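Local coordinates for kallikrein-10 (Homo sapiens, PDB 5LPE), which is a secreted, zymogen-like serine protease of the kallikrein subfamily, inhibited by zinc and credited with a tumour-suppressor role in breast and prostate cancer, at residues S26-A30 and H44-L50; T91-D95 and L201-V205; P9-Q15 and G145-S149. One frame throughout, in Å; residues are numbered along the deposited sequence.

Contact 1 (S26-A30 and H44-L50); sequences SFHCA and HCGNKPL. With ZN (zinc ion), chain F.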
loop_
_atom_site.group_PDB
_atom_site.type_symbol
_atom_site.label_atom_id
_atom_site.label_comp_id
_atom_site.label_asym_id
_atom_site.label_seq_id
_atom_site.Cartn_x
_atom_site.Cartn_y
_atom_site.Cartn_z
ATOM N N SER A 26 -14.364 6.726 10.732
ATOM C CA SER A 26 -14.307 6.945 9.296
ATOM C C SER A 26 -13.119 6.230 8.661
ATOM O O SER A 26 -12.045 6.124 9.259
ATOM C CB SER A 26 -14.212 8.436 9.003
ATOM O OG SER A 26 -13.837 8.647 7.663
ATOM N N PHE A 27 -13.318 5.752 7.431
ATOM C CA PHE A 27 -12.227 5.156 6.678
ATOM C C PHE A 27 -11.199 6.207 6.295
ATOM O O PHE A 27 -11.540 7.341 5.957
ATOM C CB PHE A 27 -12.749 4.492 5.421
ATOM C CG PHE A 27 -11.710 3.715 4.679
ATOM C CD1 PHE A 27 -11.407 2.412 5.056
ATOM C CD2 PHE A 27 -11.031 4.278 3.605
ATOM C CE1 PHE A 27 -10.454 1.685 4.374
ATOM C CE2 PHE A 27 -10.070 3.553 2.915
ATOM C CZ PHE A 27 -9.785 2.257 3.294
ATOM N N HIS A 28 -9.931 5.823 6.326
ATOM C CA HIS A 28 -8.884 6.777 5.995
ATOM C C HIS A 28 -7.957 6.218 4.925
ATOM O O HIS A 28 -7.875 6.758 3.820
ATOM C CB HIS A 28 -8.089 7.157 7.247
ATOM C CG HIS A 28 -7.471 8.519 7.179
ATOM N ND1 HIS A 28 -8.216 9.680 7.230
ATOM C CD2 HIS A 28 -6.180 8.909 7.068
ATOM C CE1 HIS A 28 -7.409 10.724 7.164
ATOM N NE2 HIS A 28 -6.168 10.283 7.065
ATOM N N CYS A 29 -7.246 5.143 5.237
ATOM C CA CYS A 29 -6.265 4.612 4.317
ATOM C C CYS A 29 -6.225 3.102 4.415
ATOM O O CYS A 29 -6.712 2.500 5.371
ATOM C CB CYS A 29 -4.870 5.170 4.601
ATOM S SG CYS A 29 -4.653 6.819 3.946
ATOM N N ALA A 30 -5.614 2.495 3.412
ATOM C CA ALA A 30 -5.216 1.109 3.534
ATOM C C ALA A 30 -3.764 1.059 3.984
ATOM O O ALA A 30 -3.082 2.081 4.084
ATOM C CB ALA A 30 -5.427 0.370 2.213
ATOM N N HIS A 44 1.047 10.439 3.919
ATOM C CA HIS A 44 -0.028 11.426 3.785
ATOM C C HIS A 44 -1.292 11.006 4.509
ATOM O O HIS A 44 -2.240 11.798 4.570
ATOM C CB HIS A 44 -0.369 11.712 2.314
ATOM C CG HIS A 44 -1.142 10.621 1.635
ATOM N ND1 HIS A 44 -0.648 9.929 0.548
ATOM C CD2 HIS A 44 -2.373 10.111 1.877
ATOM C CE1 HIS A 44 -1.538 9.031 0.162
ATOM N NE2 HIS A 44 -2.593 9.118 0.955
ATOM N N CYS A 45 -1.335 9.775 5.019
ATOM C CA CYS A 45 -2.415 9.260 5.850
ATOM C C CYS A 45 -2.239 9.596 7.324
ATOM O O CYS A 45 -3.053 9.158 8.146
ATOM C CB CYS A 45 -2.507 7.741 5.701
ATOM S SG CYS A 45 -2.682 7.136 4.020
ATOM N N GLY A 46 -1.197 10.347 7.675
ATOM C CA GLY A 46 -0.816 10.540 9.063
ATOM C C GLY A 46 -1.473 11.695 9.787
ATOM O O GLY A 46 -0.931 12.176 10.783
ATOM N N ASN A 47 -2.632 12.150 9.298
ATOM C CA ASN A 47 -3.423 13.130 10.042
ATOM C C ASN A 47 -3.547 12.714 11.501
ATOM O O ASN A 47 -3.295 13.517 12.408
ATOM C CB ASN A 47 -4.816 13.289 9.417
ATOM C CG ASN A 47 -4.783 13.342 7.894
ATOM O OD1 ASN A 47 -4.644 12.309 7.230
ATOM N ND2 ASN A 47 -4.925 14.543 7.335
ATOM N N LYS A 48 -3.917 11.448 11.731
ATOM C CA LYS A 48 -3.844 10.779 13.038
ATOM C C LYS A 48 -4.869 11.349 14.014
ATOM O O LYS A 48 -5.303 12.487 13.858
ATOM C CB LYS A 48 -2.426 10.895 13.623
ATOM C CG LYS A 48 -1.618 9.611 13.549
ATOM C CD LYS A 48 -0.134 9.873 13.715
ATOM C CE LYS A 48 0.565 9.968 12.365
ATOM N NZ LYS A 48 2.013 10.325 12.468
ATOM N N PRO A 49 -5.262 10.575 15.035
ATOM C CA PRO A 49 -4.941 9.181 15.370
ATOM C C PRO A 49 -5.662 8.169 14.498
ATOM O O PRO A 49 -6.719 8.495 13.949
ATOM C CB PRO A 49 -5.413 9.055 16.816
ATOM C CG PRO A 49 -6.406 10.148 16.991
ATOM C CD PRO A 49 -5.936 11.263 16.149
ATOM N N LEU A 50 -5.110 6.955 14.407
ATOM C CA LEU A 50 -5.637 5.908 13.543
ATOM C C LEU A 50 -5.855 4.619 14.322
ATOM O O LEU A 50 -5.319 4.427 15.418
ATOM C CB LEU A 50 -4.694 5.626 12.368
ATOM C CG LEU A 50 -4.584 6.677 11.272
ATOM C CD1 LEU A 50 -3.753 6.141 10.122
ATOM C CD2 LEU A 50 -5.963 7.098 10.798
HETATM ZN ZN ZN F . 0.897 10.935 -0.446
#
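Both Cys29 and Cys45 turn SG anti to their own carbonyl carbon, beside the backbone N, and in that setting the sulfurs join as a disulfide, Cys29 SG to Cys45 SG 2.0 Å, with a torsion of -86° about the bond. The neighbouring His28 takes a different setting: its CG is anti to the backbone N (chi1 -153°), which sends the imidazole out to meet residues 45-50 with its edge. Cysteine and histidine can both face that segment because they form a classic beta bulge, each opposite Leu21 of the adjoining strand 18-23.

The far end of the His28 ring carries the polar contact. NE2 donates to the side-chain oxygen of Asn47, NE2 to OD1 2.5 Å. The oxygen lies close to the ring plane, but on the asparagine side the donor stands well above the carbonyl plane, and the ring and amide planes stand 84° apart. The same edge brings CD2 of His28 to 3.3 Å from the carbonyl O of Cys45. Nearer the backbone, Leu50 comes across the histidine side chain at about a right angle, Leu50 CD2 4.1 Å from His28 CB.

One residue before the disulfide sits His44, a member of the charge relay system by similarity. Its NE2 comes within 4.3 Å of Cys29 SG, and is hydrogen-bonded to Ser187; its ND1 holds the zinc ion at 2.1 Å, together with Asp92 and Asp95. The disulfide therefore fixes the backbone immediately next to the histidine onto strand 26-35. With the metal on the ND1 side, where the relay aspartate would normally engage the ring, the arrangement is consistent with zinc blocking catalysis by interrupting the His44-Asp95 pairing.

Contact 2 (T91-D95 and L201-V205); sequences TDEHD and LSWGV. With ZN (zinc ion), chain F; SO4 (sulfate ion), chain C.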
loop_
_atom_site.group_PDB
_atom_site.type_symbol
_atom_site.label_atom_id
_atom_site.label_comp_id
_atom_site.label_asym_id
_atom_site.label_seq_id
_atom_site.Cartn_x
_atom_site.Cartn_y
_atom_site.Cartn_z
ATOM N N THR A 91 3.640 16.800 -5.196
ATOM C CA THR A 91 2.957 15.717 -4.516
ATOM C C THR A 91 3.771 15.321 -3.294
ATOM O O THR A 91 4.887 15.809 -3.090
ATOM C CB THR A 91 2.788 14.523 -5.464
ATOM O OG1 THR A 91 3.869 14.516 -6.413
ATOM C CG2 THR A 91 1.465 14.609 -6.203
ATOM N N ASP A 92 3.230 14.402 -2.492
ATOM C CA ASP A 92 3.970 13.950 -1.321
ATOM C C ASP A 92 5.163 13.132 -1.765
ATOM O O ASP A 92 5.029 12.178 -2.537
ATOM C CB ASP A 92 3.123 13.088 -0.388
ATOM C CG ASP A 92 1.669 13.388 -0.462
ATOM O OD1 ASP A 92 1.226 14.326 0.230
ATOM O OD2 ASP A 92 0.972 12.643 -1.177
ATOM N N GLU A 93 6.326 13.465 -1.246
ATOM C CA GLU A 93 7.522 12.744 -1.627
ATOM C C GLU A 93 8.108 12.051 -0.401
ATOM O O GLU A 93 8.154 12.636 0.691
ATOM C CB GLU A 93 8.501 13.697 -2.325
ATOM C CG GLU A 93 7.898 14.470 -3.558
ATOM C CD GLU A 93 6.927 13.663 -4.491
ATOM O OE1 GLU A 93 6.090 14.314 -5.173
ATOM O OE2 GLU A 93 6.998 12.408 -4.581
ATOM N N HIS A 94 8.516 10.786 -0.591
ATOM C CA HIS A 94 8.870 9.866 0.495
ATOM C C HIS A 94 7.686 9.600 1.424
ATOM O O HIS A 94 7.855 9.520 2.644
ATOM C CB HIS A 94 10.057 10.369 1.333
ATOM C CG HIS A 94 11.368 10.423 0.610
ATOM N ND1 HIS A 94 11.949 9.317 0.027
ATOM C CD2 HIS A 94 12.232 11.450 0.415
ATOM C CE1 HIS A 94 13.107 9.663 -0.511
ATOM N NE2 HIS A 94 13.299 10.954 -0.291
ATOM N N ASP A 95 6.474 9.426 0.884
ATOM C CA ASP A 95 5.356 9.301 1.816
ATOM C C ASP A 95 5.230 7.829 2.170
ATOM O O ASP A 95 4.634 7.035 1.445
ATOM C CB ASP A 95 4.048 9.895 1.289
ATOM C CG ASP A 95 3.645 9.375 -0.063
ATOM O OD1 ASP A 95 4.499 8.771 -0.754
ATOM O OD2 ASP A 95 2.467 9.602 -0.439
ATOM N N LEU A 201 0.836 2.813 -2.385
ATOM C CA LEU A 201 0.221 3.786 -3.281
ATOM C C LEU A 201 0.375 5.203 -2.750
ATOM O O LEU A 201 -0.054 5.508 -1.636
ATOM C CB LEU A 201 -1.253 3.446 -3.460
ATOM C CG LEU A 201 -2.084 4.334 -4.362
ATOM C CD1 LEU A 201 -1.481 4.424 -5.749
ATOM C CD2 LEU A 201 -3.459 3.743 -4.398
ATOM N N SER A 202 0.976 6.070 -3.563
ATOM C CA SER A 202 1.210 7.456 -3.175
ATOM C C SER A 202 0.173 8.384 -3.801
ATOM O O SER A 202 -0.597 9.009 -3.070
ATOM C CB SER A 202 2.638 7.901 -3.532
ATOM O OG SER A 202 2.984 9.136 -2.917
ATOM N N TRP A 203 0.152 8.496 -5.133
ATOM C CA TRP A 203 -0.848 9.284 -5.852
ATOM C C TRP A 203 -1.031 8.682 -7.240
ATOM O O TRP A 203 -0.463 7.639 -7.557
ATOM C CB TRP A 203 -0.453 10.763 -5.937
ATOM C CG TRP A 203 0.964 10.956 -6.382
ATOM C CD1 TRP A 203 2.100 10.874 -5.608
ATOM C CD2 TRP A 203 1.408 11.253 -7.704
ATOM N NE1 TRP A 203 3.214 11.109 -6.375
ATOM C CE2 TRP A 203 2.817 11.340 -7.664
ATOM C CE3 TRP A 203 0.751 11.453 -8.920
ATOM C CZ2 TRP A 203 3.565 11.611 -8.777
ATOM C CZ3 TRP A 203 1.497 11.720 -10.022
ATOM C CH2 TRP A 203 2.894 11.803 -9.949
ATOM N N GLY A 204 -1.831 9.342 -8.072
ATOM C CA GLY A 204 -2.068 8.883 -9.425
ATOM C C GLY A 204 -3.304 8.034 -9.615
ATOM O O GLY A 204 -3.404 7.342 -10.635
ATOM N N VAL A 205 -4.225 8.028 -8.653
ATOM C CA VAL A 205 -5.466 7.284 -8.829
ATOM C C VAL A 205 -6.456 8.068 -9.681
ATOM O O VAL A 205 -7.006 7.551 -10.657
ATOM C CB VAL A 205 -6.067 6.927 -7.462
ATOM C CG1 VAL A 205 -7.186 5.922 -7.637
ATOM C CG2 VAL A 205 -4.997 6.397 -6.544
HETATM ZN ZN ZN F . 0.897 10.935 -0.446
HETATM S S SO4 C . -4.359 11.576 -7.208
HETATM O O1 SO4 C . -5.398 12.368 -7.722
HETATM O O2 SO4 C . -3.669 12.479 -6.350
HETATM O O3 SO4 C . -4.802 10.457 -6.408
HETATM O O4 SO4 C . -3.471 11.169 -8.249
#
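Asp95 and Ser202 make the tight, buried half of this contact. The serine hydroxyl sits before the carboxylate within bonding distance of both oxygens: Ser202 OG is 2.7 Å from OD1 and 2.6 Å from OD2 of Asp95. Asp95 puts its CG between backbone N and carbonyl carbon (chi1 53°), turning the carboxylate toward strand 196-203. OD2 of Asp95 also binds the zinc ion at 2.1 Å, so the serine hydroxyl steadies a metal ligand from the second shell. Asp92 OD2 adds a bond of 1.9 Å to the same zinc, and His44 supplies the third protein ligand.

The other half is more open to solvent but still well fitted. Here Thr91 lies across the indole of Trp203, its methyl CG2 3.6 Å from the centroid of the five-membered ring and almost on the ring normal, a CH-pi contact. Thr91 OG1 gives its proton to Glu93 OE1, 2.6 Å away, which ties the loop to itself; Glu93 barely touches the indole. Tyr163 meets Trp203 edge-to-face, and a sulfate, probably from the crystallisation solution, accepts a hydrogen bond from the backbone N of Gly204. Replacing Trp203 by an alanine removes the indole, and Thr91 CG2 and Tyr163 would probably lose the ring they pack on.

Two aspartates of one loop thus share a metal cation beside the segment that in trypsin-like proteases lines the substrate cleft, and the zinc probably offsets their gathered negative charge.

Contact 3 (P9-Q15 and G145-S149); sequences PCARGSQ and GLTCS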
loop_
_atom_site.group_PDB
_atom_site.type_symbol
_atom_site.label_atom_id
_atom_site.label_comp_id
_atom_site.label_asym_id
_atom_site.label_seq_id
_atom_site.Cartn_x
_atom_site.Cartn_y
_atom_site.Cartn_z
ATOM N N PRO A 9 -13.574 -10.622 -8.021
ATOM C CA PRO A 9 -12.160 -11.022 -8.073
ATOM C C PRO A 9 -11.590 -11.267 -6.672
ATOM O O PRO A 9 -12.382 -11.280 -5.730
ATOM C CB PRO A 9 -11.478 -9.826 -8.745
ATOM C CG PRO A 9 -12.549 -9.167 -9.525
ATOM C CD PRO A 9 -13.813 -9.348 -8.722
ATOM N N CYS A 10 -10.268 -11.445 -6.539
ATOM C CA CYS A 10 -9.635 -11.527 -5.221
ATOM C C CYS A 10 -10.183 -12.699 -4.402
ATOM O O CYS A 10 -11.091 -12.525 -3.581
ATOM C CB CYS A 10 -9.788 -10.201 -4.461
ATOM S SG CYS A 10 -8.281 -9.143 -4.173
ATOM N N ALA A 11 -9.676 -13.904 -4.673
ATOM C CA ALA A 11 -10.124 -15.114 -3.995
ATOM C C ALA A 11 -10.088 -14.965 -2.477
ATOM O O ALA A 11 -9.287 -14.214 -1.913
ATOM C CB ALA A 11 -9.253 -16.300 -4.416
ATOM N N ARG A 12 -11.008 -15.667 -1.823
ATOM C CA ARG A 12 -11.132 -15.628 -0.372
ATOM C C ARG A 12 -9.926 -16.274 0.298
ATOM O O ARG A 12 -9.518 -17.384 -0.055
ATOM C CB ARG A 12 -12.428 -16.325 0.062
ATOM C CG ARG A 12 -12.452 -16.886 1.498
ATOM C CD ARG A 12 -12.148 -15.817 2.556
ATOM N NE ARG A 12 -12.364 -16.265 3.931
ATOM C CZ ARG A 12 -13.113 -15.615 4.822
ATOM N NH1 ARG A 12 -13.713 -14.474 4.489
ATOM N NH2 ARG A 12 -13.252 -16.098 6.052
ATOM N N GLY A 13 -9.371 -15.574 1.284
ATOM C CA GLY A 13 -8.232 -16.009 2.045
ATOM C C GLY A 13 -6.931 -15.398 1.578
ATOM O O GLY A 13 -5.987 -15.289 2.366
ATOM N N SER A 14 -6.868 -14.982 0.321
ATOM C CA SER A 14 -5.733 -14.218 -0.159
ATOM C C SER A 14 -5.726 -12.851 0.516
ATOM O O SER A 14 -6.697 -12.446 1.166
ATOM C CB SER A 14 -5.774 -14.079 -1.681
ATOM O OG SER A 14 -7.032 -13.590 -2.110
ATOM N N GLN A 15 -4.595 -12.169 0.420
ATOM C CA GLN A 15 -4.387 -10.885 1.080
ATOM C C GLN A 15 -4.633 -10.916 2.589
ATOM O O GLN A 15 -5.381 -10.078 3.118
ATOM C CB GLN A 15 -5.239 -9.807 0.423
ATOM C CG GLN A 15 -4.748 -9.427 -0.970
ATOM C CD GLN A 15 -5.321 -10.325 -2.040
ATOM O OE1 GLN A 15 -6.530 -10.440 -2.166
ATOM N NE2 GLN A 15 -4.462 -10.968 -2.810
ATOM N N GLY A 145 -15.530 -5.695 0.642
ATOM C CA GLY A 145 -15.158 -6.786 -0.242
ATOM C C GLY A 145 -14.019 -6.375 -1.156
ATOM O O GLY A 145 -14.046 -5.270 -1.712
ATOM N N LEU A 146 -13.082 -7.279 -1.420
ATOM C CA LEU A 146 -11.837 -6.919 -2.083
ATOM C C LEU A 146 -11.865 -7.368 -3.529
ATOM O O LEU A 146 -12.316 -8.474 -3.843
ATOM C CB LEU A 146 -10.622 -7.547 -1.399
ATOM C CG LEU A 146 -10.058 -6.884 -0.142
ATOM C CD1 LEU A 146 -8.907 -7.697 0.457
ATOM C CD2 LEU A 146 -9.614 -5.473 -0.454
ATOM N N THR A 147 -11.346 -6.522 -4.397
ATOM C CA THR A 147 -11.191 -6.856 -5.797
ATOM C C THR A 147 -9.709 -6.831 -6.141
ATOM O O THR A 147 -8.968 -5.960 -5.675
ATOM C CB THR A 147 -12.001 -5.883 -6.675
ATOM O OG1 THR A 147 -11.772 -4.539 -6.236
ATOM C CG2 THR A 147 -13.491 -6.189 -6.564
ATOM N N CYS A 148 -9.272 -7.796 -6.935
ATOM C CA CYS A 148 -7.878 -7.892 -7.334
ATOM C C CYS A 148 -7.755 -7.509 -8.799
ATOM O O CYS A 148 -8.560 -7.949 -9.628
ATOM C CB CYS A 148 -7.337 -9.302 -7.111
ATOM S SG CYS A 148 -6.811 -9.751 -5.415
ATOM N N SER A 149 -6.755 -6.683 -9.107
ATOM C CA SER A 149 -6.456 -6.230 -10.459
ATOM C C SER A 149 -4.967 -6.424 -10.687
ATOM O O SER A 149 -4.152 -6.072 -9.823
ATOM C CB SER A 149 -6.821 -4.759 -10.675
ATOM O OG SER A 149 -8.025 -4.405 -10.019
#
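A disulfide from Cys10 to Cys148 ties the N-terminal segment of this trypsin-like double barrel to strand 147-153 of the second barrel, whereas the 9-15 segment itself leads into strand 18-23 of the first. The bridge is the covalent core of the contact: Cys10 SG to Cys148 SG 2.0 Å, with a torsion of 69° about the bond. Cys148 sets its sulfur anti to the carbonyl carbon (chi1 -81°), and both side chains leave the backbone toward the opposite segment. The model begins at Pro9; the residues ahead of it are not seen, in keeping with the zymogen-like character of this enzyme.

Apolar packing gathers around the sulfurs. CB of Leu146 lies 4.0 Å from SG of Cys10, and the leucine reaches on with CD1 to 4.2 Å from CB of Gln15. Cys10 and Gln15 in turn both rest on Ala130 of strand 126-131, so the bridge is bedded on the neighbouring strand.

No hydrogen bond links the two segments, so the covalent bond and the packing do the joining; even the carbonyls of Pro9 and Leu146, which approach each other, are two acceptors. Thr147 spends its hydroxyl elsewhere, on the backbone O of Gly131. Within the 9-15 segment a type II beta turn reverses the chain between Ala11 and Ser14, with Gly13 at the position of positive phi (99°). Beyond the bridge the Pro9 ring and the Thr147 side chain lie side by side, pointing the same way, and they meet through carbon: Pro9 CD stands 3.8 Å from the methyl CG2 of Thr147.

In the fold
Contacts 1 and 2 are partly buried and meet at the active site, while contact 3 lies on the surface, its centre about 22 Å from that of contact 1 and about 24 Å from that of contact 2. The shared zinc joins the first two: His44 of contact 1 touches Asp95 and Asp92 of contact 2. Contact 1 belongs to the first barrel; contact 2 sets a loop of that barrel against strand 196-203 of the second, the sheet that contact 3 also reaches. Contacts 1 and 3 are each built round a disulfide, contact 1 adding a histidine-amide bond and contact 3 no hydrogen bond; contact 2 combines carboxylates and metal with an aromatic face.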